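Side-chain contacts in transcriptional regulator, TetR family (Myxococcus xanthus, PDB 5K7F), which probably acts as a dimeric transcriptional repressor that binds DNA through helix-turn-helix domains and responds to isovaleryl coenzyme A in regulating an alternative route to that compound: residues E23-L28 against F65-Y70; Q40-A45 against A51-H56; E91-C96 against F164-M169; L171-W176 against E186-G191. All blocks are in the same frame, centred on the assembly; numbering follows the deposited sequence. Where two conformers were deposited one is given.

How the interactions relate
The four contacts run from the DNA-binding end of the chain to the dimer interface. Interaction 2 is nested within the loop closed by interaction 1; their centres lie about 13 Å apart and they touch, L28 CD1 meeting A45 CB at 3.7 Å. Both belong to the TetR-type N-terminal region. Interactions 3 and 4 follow in series within the C-terminal region, with centres about 12 Å apart, and both reach the second subunit. Between the two groups, interactions 1 and 3 have centres about 24 Å apart and lie on opposite sides of the chain's centre. Helix 60-83, holding one half of interaction 1, leads into helix 89-105 of interaction 3 and so joins the regions.

Interaction 1: E23-L28 against F65-Y70; sequences ETAARL and FAIMNY
Y70 reaches across to E23 and binds it through the phenol. Its CB points at helix 18-32, and with CG trans to the backbone N (chi1 180°) the side chain carries the ring across toward that helix. Toward the hydroxyl end of the ring, Y70 CE2 runs up against the aliphatic part of E23, 3.8 Å from E23 CG, which sits in the ring plane at the edge. Beyond CZ, Y70 OH donates a hydrogen bond of 2.8 Å to E23 OE2. The oxygen is met nearly along its C-O axis, and the carboxylate lies almost flat with the ring, the two planes only 14° apart. One polar bond and one edge contact therefore fix the ring against the same glutamate, whose chain is extended beyond CG. W108 also touches both residues.

The two helices belong to the TetR-type N-terminal region: helix 18-32 is the first modelled one and helix 60-83 continues onward to the C-terminal region. Their short segments cross steeply, with 109° between their directions and 10.3 Å between axes, and this contact ties the first helix to the long connecting one.

Closer to the crossing, I67 supplies the apolar half. I67 CD1 lies 4.1 Å from A25 CB and 4.0 Å from A26 N, while the other branch, I67 CG2, is 4.4 Å from A26 CB. The small alanines let the branched side chain settle directly on the helix backbone. On its flank, A26 also packs on E111 and I115 of helix 110-117.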
loop_
_atom_site.group_PDB
_atom_site.type_symbol
_atom_site.label_atom_id
_atom_site.label_comp_id
_atom_site.label_asym_id
_atom_site.label_seq_id
_atom_site.Cartn_x
_atom_site.Cartn_y
_atom_site.Cartn_z
ATOM N N GLU A 23 -9.336 19.251 -0.696
ATOM C CA GLU A 23 -7.898 19.076 -0.533
ATOM C C GLU A 23 -7.463 19.501 0.855
ATOM O O GLU A 23 -6.600 18.863 1.467
ATOM C CB GLU A 23 -7.139 19.889 -1.602
ATOM C CG GLU A 23 -7.311 19.324 -3.039
ATOM C CD GLU A 23 -6.841 20.262 -4.132
ATOM O OE1 GLU A 23 -6.092 21.214 -3.818
ATOM O OE2 GLU A 23 -7.190 20.016 -5.308
ATOM N N THR A 24 -8.061 20.582 1.357
ATOM C CA THR A 24 -7.753 21.059 2.699
ATOM C C THR A 24 -8.252 20.053 3.730
ATOM O O THR A 24 -7.532 19.685 4.650
ATOM C CB THR A 24 -8.356 22.469 2.913
ATOM O OG1 THR A 24 -7.735 23.432 2.044
ATOM C CG2 THR A 24 -8.188 22.920 4.357
ATOM N N ALA A 25 -9.478 19.562 3.552
ATOM C CA ALA A 25 -10.015 18.524 4.425
ATOM C C ALA A 25 -9.168 17.257 4.389
ATOM O O ALA A 25 -8.928 16.632 5.428
ATOM C CB ALA A 25 -11.448 18.225 4.011
ATOM N N ALA A 26 -8.748 16.835 3.189
ATOM C CA ALA A 26 -7.889 15.657 3.070
ATOM C C ALA A 26 -6.588 15.837 3.855
ATOM O O ALA A 26 -6.137 14.911 4.541
ATOM C CB ALA A 26 -7.583 15.362 1.601
ATOM N N ARG A 27 -5.961 17.012 3.746
ATOM C CA ARG A 27 -4.797 17.314 4.585
ATOM C C ARG A 27 -5.098 17.099 6.078
ATOM O O ARG A 27 -4.375 16.379 6.781
ATOM C CB ARG A 27 -4.319 18.747 4.329
ATOM C CG ARG A 27 -3.537 18.908 3.069
ATOM C CD ARG A 27 -2.810 20.248 3.065
ATOM N NE ARG A 27 -3.619 21.312 2.462
ATOM C CZ ARG A 27 -3.816 21.455 1.145
ATOM N NH1 ARG A 27 -3.271 20.594 0.282
ATOM N NH2 ARG A 27 -4.570 22.455 0.678
ATOM N N LEU A 28 -6.151 17.728 6.594
ATOM C CA LEU A 28 -6.424 17.592 8.024
ATOM C C LEU A 28 -6.687 16.135 8.401
ATOM O O LEU A 28 -6.200 15.641 9.434
ATOM C CB LEU A 28 -7.618 18.465 8.415
ATOM C CG LEU A 28 -7.445 19.959 8.267
ATOM C CD1 LEU A 28 -8.783 20.646 8.549
ATOM C CD2 LEU A 28 -6.398 20.480 9.207
ATOM N N PHE A 65 -17.149 10.770 1.202
ATOM C CA PHE A 65 -17.549 10.324 -0.139
ATOM C C PHE A 65 -17.144 11.339 -1.197
ATOM O O PHE A 65 -16.755 10.981 -2.317
ATOM C CB PHE A 65 -19.060 10.130 -0.145
ATOM C CG PHE A 65 -19.656 9.750 -1.471
ATOM C CD1 PHE A 65 -19.099 8.768 -2.257
ATOM C CD2 PHE A 65 -20.837 10.335 -1.882
ATOM C CE1 PHE A 65 -19.690 8.408 -3.436
ATOM C CE2 PHE A 65 -21.422 9.981 -3.061
ATOM C CZ PHE A 65 -20.857 9.010 -3.834
ATOM N N ALA A 66 -17.250 12.607 -0.861
ATOM C CA ALA A 66 -16.833 13.643 -1.793
ATOM C C ALA A 66 -15.335 13.554 -2.081
ATOM O O ALA A 66 -14.894 13.730 -3.234
ATOM C CB ALA A 66 -17.175 15.001 -1.204
ATOM N N ILE A 67 -14.532 13.363 -1.035
ATOM C CA ILE A 67 -13.090 13.282 -1.261
ATOM C C ILE A 67 -12.784 12.061 -2.112
ATOM O O ILE A 67 -12.004 12.153 -3.076
ATOM C CB ILE A 67 -12.298 13.283 0.062
ATOM C CG1 ILE A 67 -12.428 14.627 0.785
ATOM C CG2 ILE A 67 -10.788 13.010 -0.186
ATOM C CD1 ILE A 67 -11.951 14.587 2.222
ATOM N N MET A 68 -13.402 10.899 -1.785
ATOM C CA MET A 68 -13.129 9.692 -2.554
ATOM C C MET A 68 -13.589 9.830 -4.013
ATOM O O MET A 68 -12.891 9.405 -4.938
ATOM C CB MET A 68 -13.732 8.480 -1.820
ATOM C CG MET A 68 -13.071 8.262 -0.463
ATOM S SD MET A 68 -13.685 6.788 0.406
ATOM C CE MET A 68 -12.920 5.554 -0.618
ATOM N N ASN A 69 -14.737 10.446 -4.261
ATOM C CA ASN A 69 -15.154 10.698 -5.636
ATOM C C ASN A 69 -14.210 11.665 -6.342
ATOM O O ASN A 69 -13.955 11.533 -7.547
ATOM C CB ASN A 69 -16.569 11.254 -5.654
ATOM C CG ASN A 69 -17.608 10.171 -5.747
ATOM O OD1 ASN A 69 -17.394 9.111 -6.357
ATOM N ND2 ASN A 69 -18.759 10.450 -5.194
ATOM N N TYR A 70 -13.688 12.643 -5.606
ATOM C CA TYR A 70 -12.722 13.563 -6.197
ATOM C C TYR A 70 -11.465 12.802 -6.583
ATOM O O TYR A 70 -10.909 13.012 -7.670
ATOM C CB TYR A 70 -12.400 14.686 -5.215
ATOM C CG TYR A 70 -11.380 15.726 -5.725
ATOM C CD1 TYR A 70 -11.331 16.103 -7.049
ATOM C CD2 TYR A 70 -10.457 16.303 -4.861
ATOM C CE1 TYR A 70 -10.404 17.014 -7.508
ATOM C CE2 TYR A 70 -9.525 17.224 -5.334
ATOM C CZ TYR A 70 -9.506 17.563 -6.635
ATOM O OH TYR A 70 -8.582 18.474 -7.120
#

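Interaction 2: Q40-A45 against A51-H56; sequences QEIAAA and AGLYHH
A43 and L53 mark the nearest approach of the two backbones, their CA atoms 5.9 Å apart. Segments 40-45 and 51-56 are both helical, each with its own i to i+4 backbone bonds, for example A44 N to Q40 O and H55 N to A51 O. No hydrogen bond joins one segment to the other, and the contact between them is one of van der Waals packing.

L53 does the reaching. About its first torsion CG is turned opposite the backbone N (chi1 179°), which carries the isobutyl group out toward helix 39-45, and a single methyl, CD2, makes most of the contact. L53 CD2 sits 3.6 Å from A43 N and 3.8 Å from A43 CB, so it rests on the backbone at the start of A43 as well as on its methyl. Nearer the root of the leucine, L53 CB is 4.2 Å from A43 CB.

These helices are the two halves of the predicted helix-turn-helix, in which the second helix is as a rule the one that reads DNA. The buried leucine here lies between the pair, facing helix 39-45, and it also touches I21 of helix 18-32.

I42 meets the same methyl with its CG2 branch. I42 CG2 stands 4.0 Å from L53 CD2, and the two side chains run nearly perpendicular to each other. I42 CB is 4.2 Å from L53 CD2, and T37 in the preceding loop packs against the isoleucine too. At the entrance to the second helix, T49 OG1 takes a hydrogen bond from G52 N.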
loop_
_atom_site.group_PDB
_atom_site.type_symbol
_atom_site.label_atom_id
_atom_site.label_comp_id
_atom_site.label_asym_id
_atom_site.label_seq_id
_atom_site.Cartn_x
_atom_site.Cartn_y
_atom_site.Cartn_z
ATOM N N GLN A 40 -16.114 22.032 11.969
ATOM C CA GLN A 40 -15.705 23.359 12.407
ATOM C C GLN A 40 -14.219 23.581 12.146
ATOM O O GLN A 40 -13.823 24.627 11.621
ATOM C CB GLN A 40 -16.066 23.536 13.886
ATOM C CG GLN A 40 -15.417 24.693 14.621
ATOM C CD GLN A 40 -15.872 24.757 16.085
ATOM O OE1 GLN A 40 -17.064 24.897 16.369
ATOM N NE2 GLN A 40 -14.926 24.633 17.012
ATOM N N GLU A 41 -13.387 22.587 12.441
ATOM C CA GLU A 41 -11.955 22.722 12.152
ATOM C C GLU A 41 -11.698 22.847 10.657
ATOM O O GLU A 41 -10.818 23.604 10.226
ATOM C CB GLU A 41 -11.197 21.519 12.718
ATOM C CG GLU A 41 -11.286 21.389 14.236
ATOM C CD GLU A 41 -10.557 20.183 14.782
ATOM O OE1 GLU A 41 -10.606 19.104 14.157
ATOM O OE2 GLU A 41 -9.926 20.331 15.845
ATOM N N ILE A 42 -12.456 22.110 9.843
ATOM C CA ILE A 42 -12.300 22.234 8.401
ATOM C C ILE A 42 -12.685 23.615 7.935
ATOM O O ILE A 42 -12.000 24.207 7.097
ATOM C CB ILE A 42 -13.119 21.169 7.664
ATOM C CG1 ILE A 42 -12.596 19.792 8.010
ATOM C CG2 ILE A 42 -13.068 21.451 6.141
ATOM C CD1 ILE A 42 -13.516 18.752 7.576
ATOM N N ALA A 43 -13.794 24.149 8.439
ATOM C CA ALA A 43 -14.174 25.490 8.034
ATOM C C ALA A 43 -13.066 26.482 8.358
ATOM O O ALA A 43 -12.690 27.296 7.516
ATOM C CB ALA A 43 -15.477 25.905 8.703
ATOM N N ALA A 44 -12.511 26.409 9.564
ATOM C CA ALA A 44 -11.456 27.350 9.937
ATOM C C ALA A 44 -10.218 27.185 9.057
ATOM O O ALA A 44 -9.623 28.176 8.621
ATOM C CB ALA A 44 -11.085 27.185 11.414
ATOM N N ALA A 45 -9.815 25.944 8.780
ATOM C CA ALA A 45 -8.647 25.740 7.921
ATOM C C ALA A 45 -8.875 26.269 6.507
ATOM O O ALA A 45 -7.910 26.614 5.820
ATOM C CB ALA A 45 -8.278 24.264 7.881
ATOM N N ALA A 51 -21.350 28.470 7.744
ATOM C CA ALA A 51 -22.412 28.559 6.753
ATOM C C ALA A 51 -21.873 28.343 5.345
ATOM O O ALA A 51 -22.490 27.638 4.530
ATOM C CB ALA A 51 -23.109 29.912 6.866
ATOM N N GLY A 52 -20.709 28.926 5.045
ATOM C CA GLY A 52 -20.151 28.802 3.710
ATOM C C GLY A 52 -19.684 27.389 3.430
ATOM O O GLY A 52 -19.906 26.863 2.336
ATOM N N LEU A 53 -19.062 26.743 4.423
ATOM C CA LEU A 53 -18.725 25.319 4.275
ATOM C C LEU A 53 -19.978 24.494 4.059
ATOM O O LEU A 53 -20.055 23.697 3.116
ATOM C CB LEU A 53 -17.945 24.800 5.490
ATOM C CG LEU A 53 -17.559 23.314 5.440
ATOM C CD1 LEU A 53 -16.818 22.930 4.115
ATOM C CD2 LEU A 53 -16.730 22.952 6.648
ATOM N N TYR A 54 -20.991 24.708 4.901
ATOM C CA TYR A 54 -22.213 23.918 4.848
ATOM C C TYR A 54 -22.875 23.948 3.469
ATOM O O TYR A 54 -23.510 22.973 3.061
ATOM C CB TYR A 54 -23.154 24.455 5.919
ATOM C CG TYR A 54 -24.419 23.677 6.093
ATOM C CD1 TYR A 54 -25.545 24.005 5.350
ATOM C CD2 TYR A 54 -24.497 22.633 7.008
ATOM C CE1 TYR A 54 -26.713 23.306 5.513
ATOM C CE2 TYR A 54 -25.669 21.909 7.176
ATOM C CZ TYR A 54 -26.775 22.260 6.432
ATOM O OH TYR A 54 -27.950 21.573 6.602
ATOM N N HIS A 55 -22.771 25.063 2.750
ATOM C CA HIS A 55 -23.308 25.150 1.397
ATOM C C HIS A 55 -22.718 24.084 0.484
ATOM O O HIS A 55 -23.404 23.605 -0.425
ATOM C CB HIS A 55 -23.030 26.532 0.830
ATOM N N HIS A 56 -21.457 23.711 0.706
ATOM C CA HIS A 56 -20.784 22.669 -0.077
ATOM C C HIS A 56 -20.950 21.263 0.527
ATOM O O HIS A 56 -21.252 20.311 -0.201
ATOM C CB HIS A 56 -19.288 22.995 -0.218
ATOM C CG HIS A 56 -18.983 24.268 -0.944
ATOM N ND1 HIS A 56 -18.897 24.348 -2.319
ATOM C CD2 HIS A 56 -18.682 25.504 -0.482
ATOM C CE1 HIS A 56 -18.592 25.586 -2.672
ATOM N NE2 HIS A 56 -18.454 26.309 -1.576
#

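Interaction 3: E91-C96 against F164-M169; sequences ERLRAC and FSFLGM
F166 pushes its ring end into helix 89-105, between L93 and C96, joining two helices of the C-terminal domain, which in TetR-type regulators generally binds ligand and here takes part in the dimer. The contact is a ring edge meeting backbone: F166 CE2 comes 3.8 Å from L93 O and F166 CZ 3.9 Å from C96 C, both partners lying near the ring plane. Side chains add to it, with L93 CD2 at 4.2 Å from F166 CE2. C96 SG makes a sulfur-aromatic contact, 5.3 Å from the centroid of the F166 ring and 64° off the ring normal, an oblique approach.

The ring gets there because chi1, at 177°, sets CG trans to N and projects the ring across to helix 89-105. Further out, L93 and F166 both touch F197, and C96 is backed by Y137 of helix 125-150 and by V79 and V83 of helix 60-83. Helix 159-171 also meets the second subunit: F164 stacks on W176 of that subunit, and M169 packs against its counterpart there. At the tip of the phenylalanine, F166 CZ lies 4.1 Å from C96 SG.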
loop_
_atom_site.group_PDB
_atom_site.type_symbol
_atom_site.label_atom_id
_atom_site.label_comp_id
_atom_site.label_asym_id
_atom_site.label_seq_id
_atom_site.Cartn_x
_atom_site.Cartn_y
_atom_site.Cartn_z
ATOM N N GLU A 91 3.229 0.782 -24.518
ATOM C CA GLU A 91 3.411 2.229 -24.416
ATOM C C GLU A 91 2.344 2.842 -23.525
ATOM O O GLU A 91 2.632 3.747 -22.728
ATOM C CB GLU A 91 3.341 2.883 -25.804
ATOM C CG GLU A 91 4.498 2.582 -26.755
ATOM C CD GLU A 91 4.407 3.373 -28.079
ATOM O OE1 GLU A 91 3.568 4.315 -28.197
ATOM O OE2 GLU A 91 5.172 3.034 -29.004
ATOM N N ARG A 92 1.139 2.335 -23.604
ATOM C CA ARG A 92 0.063 2.822 -22.762
ATOM C C ARG A 92 0.329 2.531 -21.263
ATOM O O ARG A 92 0.183 3.375 -20.413
ATOM C CB ARG A 92 -1.247 2.206 -23.193
ATOM C CG ARG A 92 -2.449 2.829 -22.610
ATOM C CD ARG A 92 -3.680 2.575 -23.456
ATOM N NE ARG A 92 -4.186 1.296 -23.281
ATOM C CZ ARG A 92 -4.239 0.355 -24.208
ATOM N NH1 ARG A 92 -3.810 0.591 -25.386
ATOM N NH2 ARG A 92 -4.675 -0.811 -23.901
ATOM N N LEU A 93 0.773 1.312 -20.968
ATOM C CA LEU A 93 1.063 0.966 -19.575
ATOM C C LEU A 93 2.228 1.797 -19.033
ATOM O O LEU A 93 2.188 2.268 -17.882
ATOM C CB LEU A 93 1.373 -0.522 -19.489
ATOM C CG LEU A 93 0.135 -1.425 -19.482
ATOM C CD1 LEU A 93 0.562 -2.800 -19.865
ATOM C CD2 LEU A 93 -0.548 -1.364 -18.118
ATOM N N ARG A 94 3.258 2.034 -19.873
ATOM C CA ARG A 94 4.401 2.839 -19.440
ATOM C C ARG A 94 3.984 4.283 -19.136
ATOM O O ARG A 94 4.399 4.865 -18.120
ATOM C CB ARG A 94 5.485 2.856 -20.521
ATOM C CG ARG A 94 6.169 1.544 -20.721
ATOM C CD ARG A 94 7.245 1.620 -21.812
ATOM N NE ARG A 94 7.832 0.317 -22.063
ATOM C CZ ARG A 94 8.123 -0.168 -23.272
ATOM N NH1 ARG A 94 7.887 0.552 -24.364
ATOM N NH2 ARG A 94 8.640 -1.383 -23.382
ATOM N N ALA A 95 3.131 4.841 -19.977
ATOM C CA ALA A 95 2.641 6.201 -19.747
ATOM C C ALA A 95 1.699 6.248 -18.554
ATOM O O ALA A 95 1.743 7.213 -17.776
ATOM C CB ALA A 95 1.953 6.745 -20.998
ATOM N N CYS A 96 0.854 5.206 -18.393
ATOM C CA CYS A 96 -0.108 5.154 -17.296
ATOM C C CYS A 96 0.614 5.106 -15.959
ATOM O O CYS A 96 0.288 5.843 -15.020
ATOM C CB CYS A 96 -1.031 3.961 -17.480
ATOM S SG CYS A 96 -2.524 3.976 -16.464
ATOM N N PHE A 164 -2.539 -5.564 -10.326
ATOM C CA PHE A 164 -2.338 -5.242 -8.929
ATOM C C PHE A 164 -0.858 -5.179 -8.539
ATOM O O PHE A 164 -0.535 -4.602 -7.498
ATOM C CB PHE A 164 -3.107 -6.240 -8.045
ATOM C CG PHE A 164 -4.600 -5.972 -7.998
ATOM C CD1 PHE A 164 -5.109 -4.878 -7.342
ATOM C CD2 PHE A 164 -5.480 -6.814 -8.642
ATOM C CE1 PHE A 164 -6.455 -4.642 -7.324
ATOM C CE2 PHE A 164 -6.832 -6.580 -8.610
ATOM C CZ PHE A 164 -7.315 -5.504 -7.957
ATOM N N SER A 165 0.050 -5.732 -9.329
ATOM C CA SER A 165 1.476 -5.484 -9.082
ATOM C C SER A 165 1.785 -4.020 -9.349
ATOM O O SER A 165 2.404 -3.309 -8.520
ATOM C CB SER A 165 2.333 -6.390 -9.966
ATOM O OG SER A 165 2.173 -7.762 -9.579
ATOM N N PHE A 166 1.336 -3.564 -10.507
ATOM C CA PHE A 166 1.371 -2.159 -10.904
ATOM C C PHE A 166 0.771 -1.269 -9.815
ATOM O O PHE A 166 1.374 -0.263 -9.393
ATOM C CB PHE A 166 0.608 -2.069 -12.220
ATOM C CG PHE A 166 0.438 -0.669 -12.806
ATOM C CD1 PHE A 166 -0.240 0.354 -12.146
ATOM C CD2 PHE A 166 0.850 -0.462 -14.087
ATOM C CE1 PHE A 166 -0.428 1.623 -12.786
ATOM C CE2 PHE A 166 0.660 0.769 -14.713
ATOM C CZ PHE A 166 0.004 1.794 -14.027
ATOM N N LEU A 167 -0.457 -1.581 -9.393
ATOM C CA LEU A 167 -1.121 -0.750 -8.401
ATOM C C LEU A 167 -0.370 -0.730 -7.071
ATOM O O LEU A 167 -0.197 0.338 -6.470
ATOM C CB LEU A 167 -2.558 -1.223 -8.199
ATOM C CG LEU A 167 -3.569 -0.724 -9.217
ATOM C CD1 LEU A 167 -4.922 -1.415 -8.958
ATOM C CD2 LEU A 167 -3.699 0.810 -9.184
ATOM N N GLY A 168 0.054 -1.897 -6.557
ATOM C CA GLY A 168 0.801 -1.899 -5.307
ATOM C C GLY A 168 2.092 -1.098 -5.407
ATOM O O GLY A 168 2.439 -0.339 -4.501
ATOM N N MET A 169 2.876 -1.349 -6.448
ATOM C CA MET A 169 4.103 -0.561 -6.630
ATOM C C MET A 169 3.832 0.925 -6.534
ATOM O O MET A 169 4.566 1.657 -5.842
ATOM C CB MET A 169 4.753 -0.856 -7.986
ATOM C CG MET A 169 5.527 -2.100 -8.062
ATOM S SD MET A 169 6.034 -2.452 -9.771
ATOM C CE MET A 169 7.005 -1.046 -10.138
#

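Interaction 4: L171-W176 against E186-G191; sequences LWIYKW and EQIADG
The first torsions of W176 and I188 bring the indole and the isoleucine branches together. The tryptophan CG sits between its backbone N and carbonyl carbon (chi1 59°), which folds the indole back over the preceding turn and toward helix 185-196. I188 keeps CG1 opposite its carbonyl carbon (chi1 -64°), and both of its branches are put to use.

The ethyl end of I188 goes to the indole. I188 CD1 lies 3.7 Å from W176 CH2 and 3.9 Å from W176 CZ3, at the far corner of the benzo ring, and the approach is oblique to the ring. I188 CG1 follows along, also 3.9 Å from W176 CH2. I173 O lies over one face of the indole, 3.7 Å above its plane and nearer the rim than the middle, so the ring covers its own backbone turn as well.

This is the last helix of the TetR-type C-terminal domain packing on the turn that leaves helix 159-171. The same turn takes part in dimerisation: W176 stacks on F164 of the second subunit, and K175 NZ makes a salt bridge to E118 of that subunit. K175 NZ also donates a hydrogen bond of 3.0 Å to Y174 OH, within the turn.

The other branch of I188 is shared, with I188 CG2 4.1 Å from both I173 CD1 and W176 CH2. The two isoleucines lie alongside each other, pointing opposite ways. I173 also packs on I101 and T105 of helix 89-105, while D190, two residues after I188, forms a salt bridge with R98 of that helix.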
loop_
_atom_site.group_PDB
_atom_site.type_symbol
_atom_site.label_atom_id
_atom_site.label_comp_id
_atom_site.label_asym_id
_atom_site.label_seq_id
_atom_site.Cartn_x
_atom_site.Cartn_y
_atom_site.Cartn_z
ATOM N N LEU A 171 0.887 2.822 -5.636
ATOM C CA LEU A 171 0.157 3.458 -4.555
ATOM C C LEU A 171 0.964 3.465 -3.262
ATOM O O LEU A 171 0.781 4.363 -2.428
ATOM C CB LEU A 171 -1.196 2.757 -4.363
ATOM C CG LEU A 171 -2.113 2.825 -5.588
ATOM C CD1 LEU A 171 -3.401 2.066 -5.298
ATOM C CD2 LEU A 171 -2.413 4.257 -5.966
ATOM N N TRP A 172 1.847 2.476 -3.054
ATOM C CA TRP A 172 2.637 2.406 -1.827
ATOM C C TRP A 172 3.735 3.469 -1.767
ATOM O O TRP A 172 4.319 3.655 -0.689
ATOM C CB TRP A 172 3.226 0.988 -1.639
ATOM C CG TRP A 172 3.335 0.606 -0.149
ATOM C CD1 TRP A 172 2.298 0.340 0.703
ATOM C CD2 TRP A 172 4.529 0.507 0.639
ATOM N NE1 TRP A 172 2.771 0.081 1.959
ATOM C CE2 TRP A 172 4.136 0.169 1.948
ATOM C CE3 TRP A 172 5.892 0.660 0.368
ATOM C CZ2 TRP A 172 5.055 -0.022 2.980
ATOM C CZ3 TRP A 172 6.807 0.476 1.413
ATOM C CH2 TRP A 172 6.379 0.153 2.687
ATOM N N ILE A 173 3.995 4.199 -2.871
ATOM C CA ILE A 173 5.013 5.269 -2.893
ATOM C C ILE A 173 4.773 6.311 -1.797
ATOM O O ILE A 173 5.726 6.878 -1.256
ATOM C CB ILE A 173 5.075 5.910 -4.276
ATOM C CG1 ILE A 173 5.534 4.893 -5.336
ATOM C CG2 ILE A 173 6.005 7.106 -4.256
ATOM C CD1 ILE A 173 5.542 5.499 -6.818
ATOM N N TYR A 174 3.519 6.589 -1.451
ATOM C CA TYR A 174 3.282 7.591 -0.415
ATOM C C TYR A 174 3.903 7.231 0.925
ATOM O O TYR A 174 4.231 8.138 1.699
ATOM C CB TYR A 174 1.785 7.840 -0.278
ATOM C CG TYR A 174 1.040 6.970 0.689
ATOM C CD1 TYR A 174 0.889 7.351 2.026
ATOM C CD2 TYR A 174 0.415 5.813 0.259
ATOM C CE1 TYR A 174 0.174 6.587 2.896
ATOM C CE2 TYR A 174 -0.302 5.032 1.134
ATOM C CZ TYR A 174 -0.423 5.430 2.453
ATOM O OH TYR A 174 -1.138 4.673 3.350
ATOM N N LYS A 175 4.122 5.940 1.203
ATOM C CA LYS A 175 4.720 5.495 2.468
ATOM C C LYS A 175 6.185 5.897 2.604
ATOM O O LYS A 175 6.682 5.976 3.730
ATOM C CB LYS A 175 4.633 3.962 2.615
ATOM C CG LYS A 175 3.247 3.408 2.943
ATOM C CD LYS A 175 2.746 3.930 4.274
ATOM C CE LYS A 175 1.672 3.038 4.891
ATOM N NZ LYS A 175 0.812 2.406 3.856
ATOM N N TRP A 176 6.890 6.151 1.504
ATOM C CA TRP A 176 8.326 6.364 1.574
ATOM C C TRP A 176 8.831 7.549 0.788
ATOM O O TRP A 176 9.988 7.937 0.965
ATOM C CB TRP A 176 9.076 5.119 1.102
ATOM C CG TRP A 176 8.805 4.653 -0.292
ATOM C CD1 TRP A 176 7.784 3.827 -0.717
ATOM C CD2 TRP A 176 9.607 4.902 -1.428
ATOM N NE1 TRP A 176 7.908 3.577 -2.051
ATOM C CE2 TRP A 176 9.007 4.249 -2.520
ATOM C CE3 TRP A 176 10.774 5.622 -1.641
ATOM C CZ2 TRP A 176 9.539 4.312 -3.801
ATOM C CZ3 TRP A 176 11.289 5.688 -2.889
ATOM C CH2 TRP A 176 10.700 4.991 -3.960
ATOM N N GLU A 186 10.772 11.621 -10.849
ATOM C CA GLU A 186 11.092 11.152 -12.196
ATOM C C GLU A 186 12.058 9.971 -12.168
ATOM O O GLU A 186 11.933 9.053 -12.988
ATOM C CB GLU A 186 11.673 12.296 -13.027
ATOM C CG GLU A 186 10.654 13.365 -13.354
ATOM C CD GLU A 186 11.101 14.317 -14.451
ATOM O OE1 GLU A 186 12.271 14.779 -14.472
ATOM O OE2 GLU A 186 10.252 14.599 -15.314
ATOM N N GLN A 187 13.032 9.974 -11.252
ATOM C CA GLN A 187 13.939 8.831 -11.149
ATOM C C GLN A 187 13.174 7.579 -10.719
ATOM O O GLN A 187 13.436 6.480 -11.233
ATOM C CB GLN A 187 15.070 9.123 -10.168
ATOM C CG GLN A 187 16.132 10.043 -10.686
ATOM C CD GLN A 187 17.067 10.554 -9.593
ATOM O OE1 GLN A 187 16.638 10.974 -8.525
ATOM N NE2 GLN A 187 18.366 10.503 -9.865
ATOM N N ILE A 188 12.194 7.749 -9.821
ATOM C CA ILE A 188 11.389 6.616 -9.348
ATOM C C ILE A 188 10.568 6.090 -10.508
ATOM O O ILE A 188 10.548 4.876 -10.761
ATOM C CB ILE A 188 10.487 6.979 -8.144
ATOM C CG1 ILE A 188 11.359 7.369 -6.931
ATOM C CG2 ILE A 188 9.554 5.768 -7.790
ATOM C CD1 ILE A 188 10.675 8.147 -5.798
ATOM N N ALA A 189 9.948 6.986 -11.285
ATOM C CA ALA A 189 9.143 6.517 -12.415
ATOM C C ALA A 189 10.012 5.876 -13.487
ATOM O O ALA A 189 9.652 4.825 -14.044
ATOM C CB ALA A 189 8.324 7.663 -13.004
ATOM N N ASP A 190 11.164 6.485 -13.798
ATOM C CA ASP A 190 12.017 5.898 -14.822
ATOM C C ASP A 190 12.375 4.473 -14.424
ATOM O O ASP A 190 12.391 3.561 -15.265
ATOM C CB ASP A 190 13.282 6.745 -15.022
ATOM C CG ASP A 190 13.036 8.009 -15.834
ATOM O OD1 ASP A 190 11.998 8.126 -16.511
ATOM O OD2 ASP A 190 13.920 8.885 -15.809
ATOM N N GLY A 191 12.645 4.270 -13.143
ATOM C CA GLY A 191 13.094 2.986 -12.645
ATOM C C GLY A 191 11.999 1.943 -12.584
ATOM O O GLY A 191 12.228 0.768 -12.925
#